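Local coordinates for protein nicotinate-nucleotide--dimethylbenzimidazole phosphoribosyltransferase (Thermus thermophilus HB8, PDB 1WX1) that probably catalyses the transfer of phosphoribose from nicotinate mononucleotide to 5,6-dimethylbenzimidazole, yielding alpha-ribazole 5'-phosphate for cobalamin biosynthesis, at residues A83-A89 with E304-L310. Sequence-based numbering, arbitrary orientation.
Sequences AAINQFA and EGTGAVL
Phe88 lies against Leu310 and Thr306 where helix 84-91 runs beside the first turns of helix 306-321, the axes of segments 84-89 and 306-310 only 5° apart. Leu310 CD2 sits over one ring face, 3.8 Å from the centroid of Phe88, in a CH-pi contact, while Thr306 CB meets the ring edge. Cutting Phe88 back to an alanine is likely to open a gap beneath the Leu310 methyls and leave Thr306 CB without its aromatic neighbour. Beside the ring, Val309 divides its branches: CG1 reaches the Phe88 and Ala89 backbone, and CG2 packs 3.5 Å from Ile85 CD1. Ile85 carries CD1 past the Glu304 backbone O to Val309 CG2 because its CG1 points opposite the backbone N (chi1 -172°), a reach suited to a long branched aliphatic chain. Thr306 can be polar here because its OG1 bonds to the Gly303 carbonyl.

The Glu304 side, buried too, is more polar and bridged partly by water. Glu304, predicted to be the proton acceptor, sends an extended chain to the N-terminal turn of helix 84-91. Two N-H groups hold its carboxylate: Ile85 N donates to OE1 over 3.1 Å, nearly along the C-O axis, and Ala84 N reaches OE2 through a water. The small Ala83 and Ala84 let it come close. Gly305 suits its backbone angles, at which a side chain would strike the preceding carbonyl.

This near-parallel helix pair thus borders the predicted active site: helix 70-79 flanks Glu304 through Met74 and Phe78, strand 94-100 of the parallel sheet touches Ala89 and Val309, and Ile321 and Ala317 of the second subunit pack on Phe88 and Leu310, respectively.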
loop_
_atom_site.group_PDB
_atom_site.type_symbol
_atom_site.label_atom_id
_atom_site.label_comp_id
_atom_site.label_asym_id
_atom_site.label_seq_id
_atom_site.Cartn_x
_atom_site.Cartn_y
_atom_site.Cartn_z
ATOM N N ALA A 83 -3.610 8.384 18.560
ATOM C CA ALA A 83 -3.412 9.061 17.278
ATOM C C ALA A 83 -3.377 8.093 16.101
ATOM O O ALA A 83 -3.243 6.881 16.275
ATOM C CB ALA A 83 -2.128 9.885 17.307
ATOM N N ALA A 84 -3.497 8.639 14.895
ATOM C CA ALA A 84 -3.477 7.821 13.691
ATOM C C ALA A 84 -2.183 7.016 13.620
ATOM O O ALA A 84 -2.196 5.823 13.301
ATOM C CB ALA A 84 -3.613 8.711 12.450
ATOM N N ILE A 85 -1.064 7.662 13.931
ATOM C CA ILE A 85 0.223 6.982 13.873
ATOM C C ILE A 85 0.271 5.748 14.776
ATOM O O ILE A 85 0.833 4.723 14.394
ATOM C CB ILE A 85 1.398 7.945 14.223
ATOM C CG1 ILE A 85 2.734 7.245 13.949
ATOM C CG2 ILE A 85 1.317 8.391 15.677
ATOM C CD1 ILE A 85 2.912 6.828 12.498
ATOM N N ASN A 86 -0.320 5.830 15.965
ATOM C CA ASN A 86 -0.320 4.677 16.858
ATOM C C ASN A 86 -1.091 3.517 16.241
ATOM O O ASN A 86 -0.679 2.361 16.350
ATOM C CB ASN A 86 -0.965 5.006 18.207
ATOM C CG ASN A 86 -0.263 6.124 18.934
ATOM O OD1 ASN A 86 -0.712 7.265 18.905
ATOM N ND2 ASN A 86 0.856 5.805 19.582
ATOM N N GLN A 87 -2.218 3.832 15.606
ATOM C CA GLN A 87 -3.059 2.811 14.991
ATOM C C GLN A 87 -2.381 2.143 13.801
ATOM O O GLN A 87 -2.435 0.920 13.650
ATOM C CB GLN A 87 -4.393 3.421 14.549
ATOM C CG GLN A 87 -5.205 4.039 15.681
ATOM C CD GLN A 87 -5.282 3.146 16.912
ATOM O OE1 GLN A 87 -5.552 1.950 16.814
ATOM N NE2 GLN A 87 -5.048 3.732 18.082
ATOM N N PHE A 88 -1.744 2.944 12.955
ATOM C CA PHE A 88 -1.061 2.406 11.787
ATOM C C PHE A 88 0.165 1.598 12.196
ATOM O O PHE A 88 0.461 0.564 11.600
ATOM C CB PHE A 88 -0.660 3.541 10.836
ATOM C CG PHE A 88 -1.834 4.233 10.181
ATOM C CD1 PHE A 88 -3.125 3.716 10.297
ATOM C CD2 PHE A 88 -1.642 5.385 9.425
ATOM C CE1 PHE A 88 -4.210 4.338 9.673
ATOM C CE2 PHE A 88 -2.721 6.017 8.795
ATOM C CZ PHE A 88 -4.009 5.485 8.920
ATOM N N ALA A 89 0.871 2.063 13.221
ATOM C CA ALA A 89 2.058 1.364 13.696
ATOM C C ALA A 89 1.676 -0.020 14.214
ATOM O O ALA A 89 2.428 -0.983 14.061
ATOM C CB ALA A 89 2.737 2.170 14.793
ATOM N N GLU A 304 2.654 12.967 10.894
ATOM C CA GLU A 304 2.902 12.085 12.042
ATOM C C GLU A 304 3.731 10.856 11.656
ATOM O O GLU A 304 4.073 10.049 12.516
ATOM C CB GLU A 304 1.581 11.575 12.644
ATOM C CG GLU A 304 0.641 12.622 13.207
ATOM C CD GLU A 304 -0.667 12.014 13.721
ATOM O OE1 GLU A 304 -0.721 10.782 13.962
ATOM O OE2 GLU A 304 -1.642 12.773 13.896
ATOM N N GLY A 305 4.048 10.711 10.375
ATOM C CA GLY A 305 4.793 9.544 9.930
ATOM C C GLY A 305 3.836 8.463 9.438
ATOM O O GLY A 305 4.252 7.349 9.095
ATOM N N THR A 306 2.551 8.804 9.370
ATOM C CA THR A 306 1.518 7.858 8.953
ATOM C C THR A 306 1.742 7.202 7.600
ATOM O O THR A 306 1.618 5.982 7.478
ATOM C CB THR A 306 0.119 8.513 8.928
ATOM O OG1 THR A 306 0.161 9.703 8.134
ATOM C CG2 THR A 306 -0.344 8.854 10.341
ATOM N N GLY A 307 2.055 8.005 6.587
ATOM C CA GLY A 307 2.270 7.458 5.260
ATOM C C GLY A 307 3.462 6.523 5.212
ATOM O O GLY A 307 3.417 5.479 4.562
ATOM N N ALA A 308 4.533 6.899 5.904
ATOM C CA ALA A 308 5.732 6.084 5.943
ATOM C C ALA A 308 5.459 4.731 6.588
ATOM O O ALA A 308 5.913 3.698 6.096
ATOM C CB ALA A 308 6.832 6.811 6.713
ATOM N N VAL A 309 4.724 4.743 7.698
ATOM C CA VAL A 309 4.407 3.513 8.416
ATOM C C VAL A 309 3.498 2.593 7.602
ATOM O O VAL A 309 3.668 1.369 7.618
ATOM C CB VAL A 309 3.769 3.833 9.788
ATOM C CG1 VAL A 309 3.241 2.559 10.443
ATOM C CG2 VAL A 309 4.818 4.481 10.692
ATOM N N LEU A 310 2.544 3.178 6.885
ATOM C CA LEU A 310 1.640 2.395 6.048
ATOM C C LEU A 310 2.409 1.696 4.929
ATOM O O LEU A 310 1.979 0.664 4.417
ATOM C CB LEU A 310 0.568 3.296 5.434
ATOM C CG LEU A 310 -0.509 3.824 6.386
ATOM C CD1 LEU A 310 -1.418 4.792 5.649
ATOM C CD2 LEU A 310 -1.308 2.653 6.943
HETATM O O HOH W 1 -3.898 11.427 14.659
#